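Local coordinates for protein cellulase CEL9M (Clostridium cellulolyticum, PDB 1IA6) that probably cleaves internal beta-1,4-glucosidic bonds in cellulose and related beta-glucans, as a family 9 glycoside hydrolase that carries calcium and zinc, at residues A[4-9]-A[424-429]; A[8-13]-A[86-91]; A[315-320]-A[330-335]; A[335-340]-A[420-425]. One frame throughout, in Å; residues are numbered along the deposited sequence. Where two conformers were deposited one is given.

Contact 1. Residues A[4-9]-A[424-429]; sequences HDYSTA and AGAIKF. With NI (nickel (II) ion), chain D.
Tyr6 and Ile427 meet where the first turn of helix 6-15 reaches the end of helix 413-429. The contact across the segments is apolar. CB of Tyr6 lies 3.8 Å from CG1 of Ile427. CD1 of Ile427 runs on past the Tyr6 carbonyl to CA of Ser7, at 4.0 Å. The Tyr6 ring takes a CH-pi contact on one face: CB of Ala426 sits 4.2 Å from the ring centroid, 17° off the ring normal. His4 CB covers the opposite face, so the ring is held between its own segment and the helix. The ring stands beside the backbone N (chi1 -58°), and this sends the hydroxyl on to Asp338, its hydrogen-bond partner.

Segment 4-9 also makes its own helix cap. Asp5 is the N-cap of helix 6-15. Its OD1 accepts from Thr8 N at 3.1 Å, from above the carboxylate plane.

Metal binding is the third element. NE2 of His4 binds nickel at 2.1 Å, with a water in the ring plane also on the metal. Ala1 and Asp343 complete the protein ligands.

The contact lies beside helix 327-341, whose Val337 and Leu341 touch Tyr6. On another side, Ile427 touches Ser84 of helix 82-87.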
loop_
_atom_site.group_PDB
_atom_site.type_symbol
_atom_site.label_atom_id
_atom_site.label_comp_id
_atom_site.label_asym_id
_atom_site.label_seq_id
_atom_site.Cartn_x
_atom_site.Cartn_y
_atom_site.Cartn_z
ATOM N N HIS A 4 19.987 14.699 -3.011
ATOM C CA HIS A 4 18.540 14.715 -2.806
ATOM C C HIS A 4 18.195 14.558 -1.329
ATOM O O HIS A 4 18.922 13.909 -0.577
ATOM C CB HIS A 4 17.887 13.588 -3.612
ATOM C CG HIS A 4 17.879 13.830 -5.089
ATOM N ND1 HIS A 4 16.964 14.660 -5.702
ATOM C CD2 HIS A 4 18.696 13.380 -6.071
ATOM C CE1 HIS A 4 17.219 14.712 -6.998
ATOM N NE2 HIS A 4 18.265 13.945 -7.248
ATOM N N ASP A 5 17.082 15.160 -0.918
ATOM C CA ASP A 5 16.642 15.081 0.473
ATOM C C ASP A 5 15.640 13.940 0.639
ATOM O O ASP A 5 14.427 14.162 0.649
ATOM C CB ASP A 5 15.997 16.405 0.896
ATOM C CG ASP A 5 15.691 16.461 2.385
ATOM O OD1 ASP A 5 15.963 15.470 3.098
ATOM O OD2 ASP A 5 15.179 17.503 2.844
ATOM N N TYR A 6 16.154 12.721 0.770
ATOM C CA TYR A 6 15.302 11.544 0.931
ATOM C C TYR A 6 14.616 11.524 2.294
ATOM O O TYR A 6 13.533 10.967 2.440
ATOM C CB TYR A 6 16.123 10.263 0.775
ATOM C CG TYR A 6 16.831 10.137 -0.557
ATOM C CD1 TYR A 6 16.113 10.054 -1.749
ATOM C CD2 TYR A 6 18.221 10.114 -0.624
ATOM C CE1 TYR A 6 16.767 9.954 -2.977
ATOM C CE2 TYR A 6 18.883 10.013 -1.844
ATOM C CZ TYR A 6 18.153 9.935 -3.014
ATOM O OH TYR A 6 18.809 9.856 -4.219
ATOM N N SER A 7 15.261 12.133 3.284
ATOM C CA SER A 7 14.726 12.190 4.638
ATOM C C SER A 7 13.390 12.926 4.708
ATOM O O SER A 7 12.427 12.428 5.299
ATOM C CB SER A 7 15.735 12.877 5.564
ATOM O OG SER A 7 15.255 12.926 6.895
ATOM N N THR A 8 13.338 14.115 4.112
ATOM C CA THR A 8 12.121 14.916 4.117
ATOM C C THR A 8 11.032 14.246 3.287
ATOM O O THR A 8 9.856 14.285 3.644
ATOM C CB THR A 8 12.387 16.335 3.574
ATOM O OG1 THR A 8 13.322 17.003 4.432
ATOM C CG2 THR A 8 11.097 17.146 3.534
ATOM N N ALA A 9 11.422 13.626 2.179
ATOM C CA ALA A 9 10.449 12.947 1.328
ATOM C C ALA A 9 9.817 11.799 2.113
ATOM O O ALA A 9 8.611 11.572 2.032
ATOM C CB ALA A 9 11.125 12.416 0.069
ATOM N N ALA A 424 12.602 4.614 2.294
ATOM C CA ALA A 424 13.287 4.098 3.477
ATOM C C ALA A 424 14.544 3.364 3.015
ATOM O O ALA A 424 15.605 3.464 3.640
ATOM C CB ALA A 424 12.371 3.150 4.255
ATOM N N GLY A 425 14.423 2.634 1.910
ATOM C CA GLY A 425 15.566 1.913 1.377
ATOM C C GLY A 425 16.610 2.857 0.805
ATOM O O GLY A 425 17.810 2.606 0.916
ATOM N N ALA A 426 16.161 3.947 0.189
ATOM C CA ALA A 426 17.079 4.920 -0.395
ATOM C C ALA A 426 17.963 5.526 0.687
ATOM O O ALA A 426 19.162 5.726 0.490
ATOM C CB ALA A 426 16.296 6.021 -1.104
ATOM N N ILE A 427 17.363 5.821 1.834
ATOM C CA ILE A 427 18.102 6.401 2.944
ATOM C C ILE A 427 19.218 5.468 3.401
ATOM O O ILE A 427 20.306 5.918 3.756
ATOM C CB ILE A 427 17.150 6.716 4.122
ATOM C CG1 ILE A 427 16.244 7.889 3.733
ATOM C CG2 ILE A 427 17.945 7.047 5.379
ATOM C CD1 ILE A 427 15.158 8.199 4.733
ATOM N N LYS A 428 18.949 4.168 3.372
ATOM C CA LYS A 428 19.931 3.174 3.790
ATOM C C LYS A 428 21.106 3.033 2.826
ATOM O O LYS A 428 22.260 3.002 3.245
ATOM C CB LYS A 428 19.256 1.809 3.958
ATOM C CG LYS A 428 20.221 0.668 4.257
ATOM C CD LYS A 428 19.497 -0.663 4.346
ATOM C CE LYS A 428 20.476 -1.816 4.526
ATOM N NZ LYS A 428 21.325 -1.650 5.740
ATOM N N PHE A 429 20.809 2.964 1.535
ATOM C CA PHE A 429 21.841 2.777 0.522
ATOM C C PHE A 429 22.498 4.027 -0.048
ATOM O O PHE A 429 23.680 4.003 -0.390
ATOM C CB PHE A 429 21.274 1.950 -0.628
ATOM C CG PHE A 429 20.988 0.527 -0.264
ATOM C CD1 PHE A 429 22.028 -0.378 -0.082
ATOM C CD2 PHE A 429 19.682 0.086 -0.110
ATOM C CE1 PHE A 429 21.768 -1.704 0.248
ATOM C CE2 PHE A 429 19.410 -1.237 0.220
ATOM C CZ PHE A 429 20.454 -2.135 0.399
HETATM NI NI NI D . 19.458 14.054 -8.980
HETATM O O HOH W 1 20.487 12.233 -9.173
#

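Contact 2. Residues A[8-13]-A[86-91]; sequences TALKDS and DATGNT
Lys11 and Asn90 bring the two backbones nearest, with their CA atoms 6.3 Å apart, where the side of helix 6-15 faces the turn that ends helix 82-87. The amide of Asn90 lies against the helix. Its OD1 approaches CG of Lys11 at 3.5 Å, and the two side chains cross at about a right angle. The lysine CG is anti to the backbone N (chi1 -180°), which brings its first carbons past the amide before the chain bends and leads away.

Water 2 joins the segments. It donates to Lys11 O and to Asn90 OD1, at 3.0 Å each. The other end of the amide is also held: ND2 donates to Thr88 OG1 at 2.9 Å, tilted 23° from the amide plane. Thr88 OG1 is itself bonded to Ser84 O, one turn back. These bonds fix the rotation of the buried Asn90 amide.

Leu10 packs its CD2 methyl against polar atoms, 3.8 Å from Thr88 OG1 and near ND2 of Asn90, without bonding to them. Leu10 touches Ile427 of helix 413-429 as well.

After helix 82-87, Gly89 turns the chain with its positive phi (67°), while two hydrogen bonds close the last turn. This is a Schellman motif, a classic C-terminal helix cap, here set against a neighbouring helix.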
loop_
_atom_site.group_PDB
_atom_site.type_symbol
_atom_site.label_atom_id
_atom_site.label_comp_id
_atom_site.label_asym_id
_atom_site.label_seq_id
_atom_site.Cartn_x
_atom_site.Cartn_y
_atom_site.Cartn_z
ATOM N N THR A 8 13.338 14.115 4.112
ATOM C CA THR A 8 12.121 14.916 4.117
ATOM C C THR A 8 11.032 14.246 3.287
ATOM O O THR A 8 9.856 14.285 3.644
ATOM C CB THR A 8 12.387 16.335 3.574
ATOM O OG1 THR A 8 13.322 17.003 4.432
ATOM C CG2 THR A 8 11.097 17.146 3.534
ATOM N N ALA A 9 11.422 13.626 2.179
ATOM C CA ALA A 9 10.449 12.947 1.328
ATOM C C ALA A 9 9.817 11.799 2.113
ATOM O O ALA A 9 8.611 11.572 2.032
ATOM C CB ALA A 9 11.125 12.416 0.069
ATOM N N LEU A 10 10.635 11.075 2.873
ATOM C CA LEU A 10 10.129 9.963 3.669
ATOM C C LEU A 10 9.088 10.460 4.667
ATOM O O LEU A 10 7.991 9.908 4.753
ATOM C CB LEU A 10 11.268 9.269 4.422
ATOM C CG LEU A 10 10.830 8.131 5.350
ATOM C CD1 LEU A 10 10.113 7.047 4.541
ATOM C CD2 LEU A 10 12.044 7.551 6.058
ATOM N N LYS A 11 9.434 11.504 5.416
ATOM C CA LYS A 11 8.516 12.074 6.397
ATOM C C LYS A 11 7.196 12.450 5.736
ATOM O O LYS A 11 6.123 12.141 6.253
ATOM C CB LYS A 11 9.115 13.325 7.043
ATOM C CG LYS A 11 8.186 13.958 8.081
ATOM C CD LYS A 11 8.704 15.295 8.601
ATOM C CE LYS A 11 8.617 16.383 7.542
ATOM N NZ LYS A 11 9.014 17.720 8.079
ATOM N N ASP A 12 7.279 13.124 4.592
ATOM C CA ASP A 12 6.076 13.533 3.880
ATOM C C ASP A 12 5.234 12.347 3.417
ATOM O O ASP A 12 4.020 12.372 3.553
ATOM C CB ASP A 12 6.420 14.380 2.651
ATOM C CG ASP A 12 6.981 15.743 3.004
ATOM O OD1 ASP A 12 6.762 16.223 4.135
ATOM O OD2 ASP A 12 7.632 16.346 2.127
ATOM N N SER A 13 5.881 11.317 2.873
ATOM C CA SER A 13 5.165 10.145 2.364
ATOM C C SER A 13 4.384 9.411 3.453
ATOM O O SER A 13 3.364 8.774 3.179
ATOM C CB SER A 13 6.137 9.185 1.663
ATOM O OG SER A 13 7.055 8.607 2.572
ATOM N N ASP A 86 14.182 5.176 12.348
ATOM C CA ASP A 86 14.722 5.634 13.628
ATOM C C ASP A 86 15.617 6.859 13.451
ATOM O O ASP A 86 15.451 7.863 14.139
ATOM C CB ASP A 86 15.544 4.536 14.313
ATOM C CG ASP A 86 14.693 3.391 14.826
ATOM O OD1 ASP A 86 13.489 3.597 15.082
ATOM O OD2 ASP A 86 15.241 2.282 14.990
ATOM N N ALA A 87 16.560 6.764 12.520
ATOM C CA ALA A 87 17.508 7.844 12.258
ATOM C C ALA A 87 16.866 9.160 11.840
ATOM O O ALA A 87 17.374 10.234 12.172
ATOM C CB ALA A 87 18.516 7.400 11.201
ATOM N N THR A 88 15.753 9.085 11.114
ATOM C CA THR A 88 15.067 10.290 10.656
ATOM C C THR A 88 13.938 10.724 11.582
ATOM O O THR A 88 13.230 11.686 11.291
ATOM C CB THR A 88 14.489 10.101 9.235
ATOM O OG1 THR A 88 13.618 8.963 9.218
ATOM C CG2 THR A 88 15.608 9.892 8.230
ATOM N N GLY A 89 13.770 10.012 12.693
ATOM C CA GLY A 89 12.726 10.356 13.642
ATOM C C GLY A 89 11.310 10.140 13.129
ATOM O O GLY A 89 10.388 10.864 13.515
ATOM N N ASN A 90 11.128 9.144 12.268
ATOM C CA ASN A 90 9.807 8.858 11.717
ATOM C C ASN A 90 9.157 7.583 12.244
ATOM O O ASN A 90 8.014 7.279 11.902
ATOM C CB ASN A 90 9.882 8.787 10.192
ATOM C CG ASN A 90 10.014 10.153 9.559
ATOM O OD1 ASN A 90 9.157 11.018 9.750
ATOM N ND2 ASN A 90 11.088 10.361 8.804
ATOM N N THR A 91 9.867 6.845 13.086
ATOM C CA THR A 91 9.328 5.597 13.614
ATOM C C THR A 91 8.021 5.745 14.385
ATOM O O THR A 91 7.096 4.956 14.198
ATOM C CB THR A 91 10.352 4.900 14.514
ATOM O OG1 THR A 91 11.553 4.675 13.769
ATOM C CG2 THR A 91 9.813 3.562 14.999
HETATM O O HOH W 2 6.238 11.339 9.186
#

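Contact 3. Residues A[315-320]-A[330-335]; sequences MVMLVY and LDLAKK
Two consecutive helices, 306-323 and 327-341, form a helical hairpin with a short connection, and Leu318 and Leu330 meet near its closed end. The axes of the two short segments approach to 9.3 Å and their directions differ by 143°, so the pair is antiparallel but clearly splayed.

Leu318 carries the larger part of the contact. Its CB does not point straight across, but its end does come nearer. CD2 meets CD2 of Leu330 at 3.6 Å and CB of Ala333 at 3.7 Å. CG of Leu318 also lies 4.0 Å from the Ala333 methyl, so the leucine rests on the small residue. Leu330 starts away from the neighbouring helix, and its CD2 turns back to meet Leu318 at the methyls.

Met317 makes the second patch. Its chain is extended beyond CG (chi2 -179°), and this carries the thioether to Leu332. There CE lies 4.0 Å from CD1 of Leu332 and SD 4.2 Å from CD2. The two side chains cross at about a right angle.

Phe429 of helix 413-429 touches both Leu318 and Leu330. Such antiparallel packing of consecutive helices is typical of the (alpha/alpha)6 barrel of family 9 cellulases.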
loop_
_atom_site.group_PDB
_atom_site.type_symbol
_atom_site.label_atom_id
_atom_site.label_comp_id
_atom_site.label_asym_id
_atom_site.label_seq_id
_atom_site.Cartn_x
_atom_site.Cartn_y
_atom_site.Cartn_z
ATOM N N MET A 315 11.385 -0.747 -4.643
ATOM C CA MET A 315 11.413 -1.155 -3.244
ATOM C C MET A 315 11.843 -2.619 -3.119
ATOM O O MET A 315 12.679 -2.958 -2.279
ATOM C CB MET A 315 10.038 -0.973 -2.593
ATOM C CG MET A 315 10.028 -1.388 -1.128
ATOM S SD MET A 315 8.388 -1.540 -0.423
ATOM C CE MET A 315 8.755 -2.538 1.015
ATOM N N VAL A 316 11.268 -3.486 -3.950
ATOM C CA VAL A 316 11.609 -4.904 -3.915
ATOM C C VAL A 316 13.095 -5.101 -4.212
ATOM O O VAL A 316 13.771 -5.889 -3.548
ATOM C CB VAL A 316 10.770 -5.707 -4.938
ATOM C CG1 VAL A 316 11.159 -7.181 -4.892
ATOM C CG2 VAL A 316 9.287 -5.544 -4.628
ATOM N N MET A 317 13.606 -4.381 -5.206
ATOM C CA MET A 317 15.018 -4.486 -5.555
ATOM C C MET A 317 15.915 -4.058 -4.395
ATOM O O MET A 317 16.965 -4.657 -4.168
ATOM C CB MET A 317 15.336 -3.630 -6.782
ATOM C CG MET A 317 14.662 -4.102 -8.051
ATOM S SD MET A 317 15.107 -3.065 -9.453
ATOM C CE MET A 317 14.727 -4.177 -10.821
ATOM N N LEU A 318 15.510 -3.028 -3.658
ATOM C CA LEU A 318 16.322 -2.569 -2.530
ATOM C C LEU A 318 16.295 -3.541 -1.354
ATOM O O LEU A 318 17.276 -3.661 -0.618
ATOM C CB LEU A 318 15.881 -1.174 -2.073
ATOM C CG LEU A 318 16.160 -0.047 -3.073
ATOM C CD1 LEU A 318 15.862 1.290 -2.421
ATOM C CD2 LEU A 318 17.615 -0.099 -3.525
ATOM N N VAL A 319 15.176 -4.234 -1.164
ATOM C CA VAL A 319 15.093 -5.209 -0.079
ATOM C C VAL A 319 16.037 -6.350 -0.448
ATOM O O VAL A 319 16.780 -6.860 0.392
ATOM C CB VAL A 319 13.658 -5.753 0.085
ATOM C CG1 VAL A 319 13.632 -6.861 1.130
ATOM C CG2 VAL A 319 12.728 -4.625 0.498
ATOM N N TYR A 320 16.011 -6.735 -1.720
ATOM C CA TYR A 320 16.870 -7.796 -2.228
ATOM C C TYR A 320 18.342 -7.424 -2.039
ATOM O O TYR A 320 19.165 -8.270 -1.684
ATOM C CB TYR A 320 16.590 -8.023 -3.716
ATOM C CG TYR A 320 17.485 -9.044 -4.373
ATOM C CD1 TYR A 320 17.282 -10.408 -4.173
ATOM C CD2 TYR A 320 18.537 -8.647 -5.196
ATOM C CE1 TYR A 320 18.106 -11.356 -4.784
ATOM C CE2 TYR A 320 19.367 -9.585 -5.809
ATOM C CZ TYR A 320 19.143 -10.936 -5.599
ATOM O OH TYR A 320 19.952 -11.867 -6.216
ATOM N N LEU A 330 20.856 -1.141 -7.683
ATOM C CA LEU A 330 20.910 0.084 -6.898
ATOM C C LEU A 330 20.834 1.307 -7.805
ATOM O O LEU A 330 20.178 2.291 -7.472
ATOM C CB LEU A 330 22.195 0.133 -6.065
ATOM C CG LEU A 330 22.247 -0.849 -4.891
ATOM C CD1 LEU A 330 23.631 -0.838 -4.267
ATOM C CD2 LEU A 330 21.185 -0.473 -3.866
ATOM N N ASP A 331 21.500 1.244 -8.955
ATOM C CA ASP A 331 21.477 2.367 -9.884
ATOM C C ASP A 331 20.092 2.544 -10.491
ATOM O O ASP A 331 19.615 3.666 -10.648
ATOM C CB ASP A 331 22.499 2.173 -11.008
ATOM C CG ASP A 331 23.929 2.190 -10.508
ATOM O OD1 ASP A 331 24.223 2.949 -9.559
ATOM O OD2 ASP A 331 24.763 1.453 -11.074
ATOM N N LEU A 332 19.445 1.436 -10.833
ATOM C CA LEU A 332 18.115 1.505 -11.429
ATOM C C LEU A 332 17.142 2.086 -10.415
ATOM O O LEU A 332 16.394 3.018 -10.719
ATOM C CB LEU A 332 17.650 0.109 -11.867
ATOM C CG LEU A 332 16.389 0.000 -12.739
ATOM C CD1 LEU A 332 16.299 -1.403 -13.318
ATOM C CD2 LEU A 332 15.146 0.319 -11.928
ATOM N N ALA A 333 17.159 1.534 -9.205
ATOM C CA ALA A 333 16.272 1.989 -8.140
ATOM C C ALA A 333 16.471 3.468 -7.833
ATOM O O ALA A 333 15.503 4.213 -7.669
ATOM C CB ALA A 333 16.504 1.157 -6.876
ATOM N N LYS A 334 17.728 3.893 -7.758
ATOM C CA LYS A 334 18.032 5.284 -7.461
ATOM C C LYS A 334 17.515 6.223 -8.543
ATOM O O LYS A 334 17.046 7.313 -8.240
ATOM C CB LYS A 334 19.538 5.488 -7.286
ATOM C CG LYS A 334 19.892 6.858 -6.730
ATOM C CD LYS A 334 21.392 7.008 -6.520
ATOM C CE LYS A 334 21.716 8.278 -5.747
ATOM N NZ LYS A 334 21.304 9.509 -6.471
ATOM N N LYS A 335 17.599 5.804 -9.801
ATOM C CA LYS A 335 17.122 6.645 -10.893
ATOM C C LYS A 335 15.609 6.839 -10.833
ATOM O O LYS A 335 15.107 7.928 -11.110
ATOM C CB LYS A 335 17.523 6.051 -12.244
ATOM C CG LYS A 335 19.020 6.135 -12.527
ATOM C CD LYS A 335 19.349 5.683 -13.943
ATOM C CE LYS A 335 20.836 5.819 -14.239
ATOM N NZ LYS A 335 21.152 5.422 -15.643
#

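Contact 4. Residues A[335-340]-A[420-425]; sequences KQVDYI and VGVLAG
Val337 and Val422 point in opposing directions and lie alongside one another, their CG2 methyls facing. The pair is tight: CG2 of Val337 lies 3.4 Å from CG2 of Val422, closer than usual carbon packing. CG1 of Val422 stays farther from the same methyl, at 4.2 Å. In Val422 it is CG2 that lies anti to the backbone N, while CG1 fits between the N and the carbonyl carbon (chi1 73°).

The other branch of Val337 serves a second partner. CG1, anti to its own backbone N (chi1 175°), reaches CD2 of Leu423 at 3.9 Å. The two side chains meet at a slant. Leu423 leaves its helix to one side, and only its end comes round to the valine. Val337 thus puts one methyl on each of two successive residues.

The contact joins helix 327-341 to helix 413-429 within the (alpha/alpha)6 barrel expected of a family 9 catalytic module, and all three residues are buried. The nearest CA atoms, those of Val337 and Leu423, are 7.5 Å apart.

Other helices flank both partners. Val422 also touches Ser314 and Leu318 of helix 306-323. Leu423 packs on Ala9 and Ser13 of helix 6-15.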
loop_
_atom_site.group_PDB
_atom_site.type_symbol
_atom_site.label_atom_id
_atom_site.label_comp_id
_atom_site.label_asym_id
_atom_site.label_seq_id
_atom_site.Cartn_x
_atom_site.Cartn_y
_atom_site.Cartn_z
ATOM N N LYS A 335 17.599 5.804 -9.801
ATOM C CA LYS A 335 17.122 6.645 -10.893
ATOM C C LYS A 335 15.609 6.839 -10.833
ATOM O O LYS A 335 15.107 7.928 -11.110
ATOM C CB LYS A 335 17.523 6.051 -12.244
ATOM C CG LYS A 335 19.020 6.135 -12.527
ATOM C CD LYS A 335 19.349 5.683 -13.943
ATOM C CE LYS A 335 20.836 5.819 -14.239
ATOM N NZ LYS A 335 21.152 5.422 -15.643
ATOM N N GLN A 336 14.883 5.789 -10.463
ATOM C CA GLN A 336 13.429 5.886 -10.374
ATOM C C GLN A 336 13.026 6.820 -9.242
ATOM O O GLN A 336 12.134 7.653 -9.400
ATOM C CB GLN A 336 12.810 4.506 -10.151
ATOM C CG GLN A 336 13.180 3.513 -11.233
ATOM C CD GLN A 336 12.980 4.084 -12.624
ATOM O OE1 GLN A 336 11.851 4.330 -13.056
ATOM N NE2 GLN A 336 14.081 4.315 -13.326
ATOM N N VAL A 337 13.687 6.679 -8.098
ATOM C CA VAL A 337 13.385 7.529 -6.956
ATOM C C VAL A 337 13.706 8.985 -7.265
ATOM O O VAL A 337 12.891 9.875 -7.012
ATOM C CB VAL A 337 14.193 7.114 -5.710
ATOM C CG1 VAL A 337 13.943 8.097 -4.581
ATOM C CG2 VAL A 337 13.799 5.714 -5.281
ATOM N N ASP A 338 14.892 9.230 -7.814
ATOM C CA ASP A 338 15.291 10.597 -8.134
ATOM C C ASP A 338 14.366 11.234 -9.163
ATOM O O ASP A 338 14.133 12.442 -9.128
ATOM C CB ASP A 338 16.743 10.633 -8.627
ATOM C CG ASP A 338 17.736 10.289 -7.527
ATOM O OD1 ASP A 338 17.329 10.257 -6.347
ATOM O OD2 ASP A 338 18.921 10.058 -7.838
ATOM N N TYR A 339 13.831 10.423 -10.071
ATOM C CA TYR A 339 12.910 10.924 -11.086
ATOM C C TYR A 339 11.653 11.440 -10.389
ATOM O O TYR A 339 11.162 12.530 -10.689
ATOM C CB TYR A 339 12.557 9.805 -12.073
ATOM C CG TYR A 339 11.643 10.230 -13.204
ATOM C CD1 TYR A 339 10.279 10.433 -12.988
ATOM C CD2 TYR A 339 12.141 10.425 -14.493
ATOM C CE1 TYR A 339 9.432 10.817 -14.027
ATOM C CE2 TYR A 339 11.302 10.810 -15.542
ATOM C CZ TYR A 339 9.950 11.004 -15.302
ATOM O OH TYR A 339 9.112 11.380 -16.329
ATOM N N ILE A 340 11.149 10.653 -9.445
ATOM C CA ILE A 340 9.958 11.011 -8.684
ATOM C C ILE A 340 10.167 12.302 -7.889
ATOM O O ILE A 340 9.266 13.136 -7.799
ATOM C CB ILE A 340 9.572 9.857 -7.718
ATOM C CG1 ILE A 340 9.049 8.669 -8.529
ATOM C CG2 ILE A 340 8.537 10.330 -6.696
ATOM C CD1 ILE A 340 8.859 7.401 -7.721
ATOM N N VAL A 420 6.823 4.833 0.458
ATOM C CA VAL A 420 7.431 4.860 1.781
ATOM C C VAL A 420 8.570 3.845 1.839
ATOM O O VAL A 420 9.665 4.153 2.310
ATOM C CB VAL A 420 6.408 4.523 2.885
ATOM C CG1 VAL A 420 7.107 4.446 4.236
ATOM C CG2 VAL A 420 5.318 5.579 2.922
ATOM N N GLY A 421 8.309 2.639 1.345
ATOM C CA GLY A 421 9.319 1.594 1.354
ATOM C C GLY A 421 10.584 1.916 0.575
ATOM O O GLY A 421 11.690 1.740 1.085
ATOM N N VAL A 422 10.436 2.386 -0.661
ATOM C CA VAL A 422 11.606 2.706 -1.470
ATOM C C VAL A 422 12.400 3.869 -0.874
ATOM O O VAL A 422 13.631 3.866 -0.914
ATOM C CB VAL A 422 11.220 3.018 -2.952
ATOM C CG1 VAL A 422 10.538 4.367 -3.065
ATOM C CG2 VAL A 422 12.468 2.963 -3.830
ATOM N N LEU A 423 11.710 4.860 -0.319
ATOM C CA LEU A 423 12.405 5.990 0.290
ATOM C C LEU A 423 13.184 5.526 1.522
ATOM O O LEU A 423 14.300 5.985 1.773
ATOM C CB LEU A 423 11.412 7.094 0.663
ATOM C CG LEU A 423 10.890 7.902 -0.533
ATOM C CD1 LEU A 423 9.813 8.878 -0.089
ATOM C CD2 LEU A 423 12.055 8.650 -1.177
ATOM N N ALA A 424 12.602 4.614 2.294
ATOM C CA ALA A 424 13.287 4.098 3.477
ATOM C C ALA A 424 14.544 3.364 3.015
ATOM O O ALA A 424 15.605 3.464 3.640
ATOM C CB ALA A 424 12.371 3.150 4.255
ATOM N N GLY A 425 14.423 2.634 1.910
ATOM C CA GLY A 425 15.566 1.913 1.377
ATOM C C GLY A 425 16.610 2.857 0.805
ATOM O O GLY A 425 17.810 2.606 0.916
#

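In the fold
Helix 413-429 links the set: contacts 1 and 4 both use it, and contacts 2 and 3 touch it from their own helices. Helix 6-15 serves contacts 1 and 2, and helix 327-341 serves contacts 3 and 4. Contacts 3 and 4 are buried and wholly apolar across their segments. Contacts 1 and 2 are partly buried. Contact 1 is also apolar across its segments, with a helix cap and a nickel ligand beside it; contact 2 is the one bridged by a water. Leu318 CD1 packs against Gly425, tying contact 3 to contact 4. Ser13 OG meets Val420 CG2 where contacts 2 and 4 touch. Contacts 2 and 3 do not touch; their nearest atoms are about 10 Å apart.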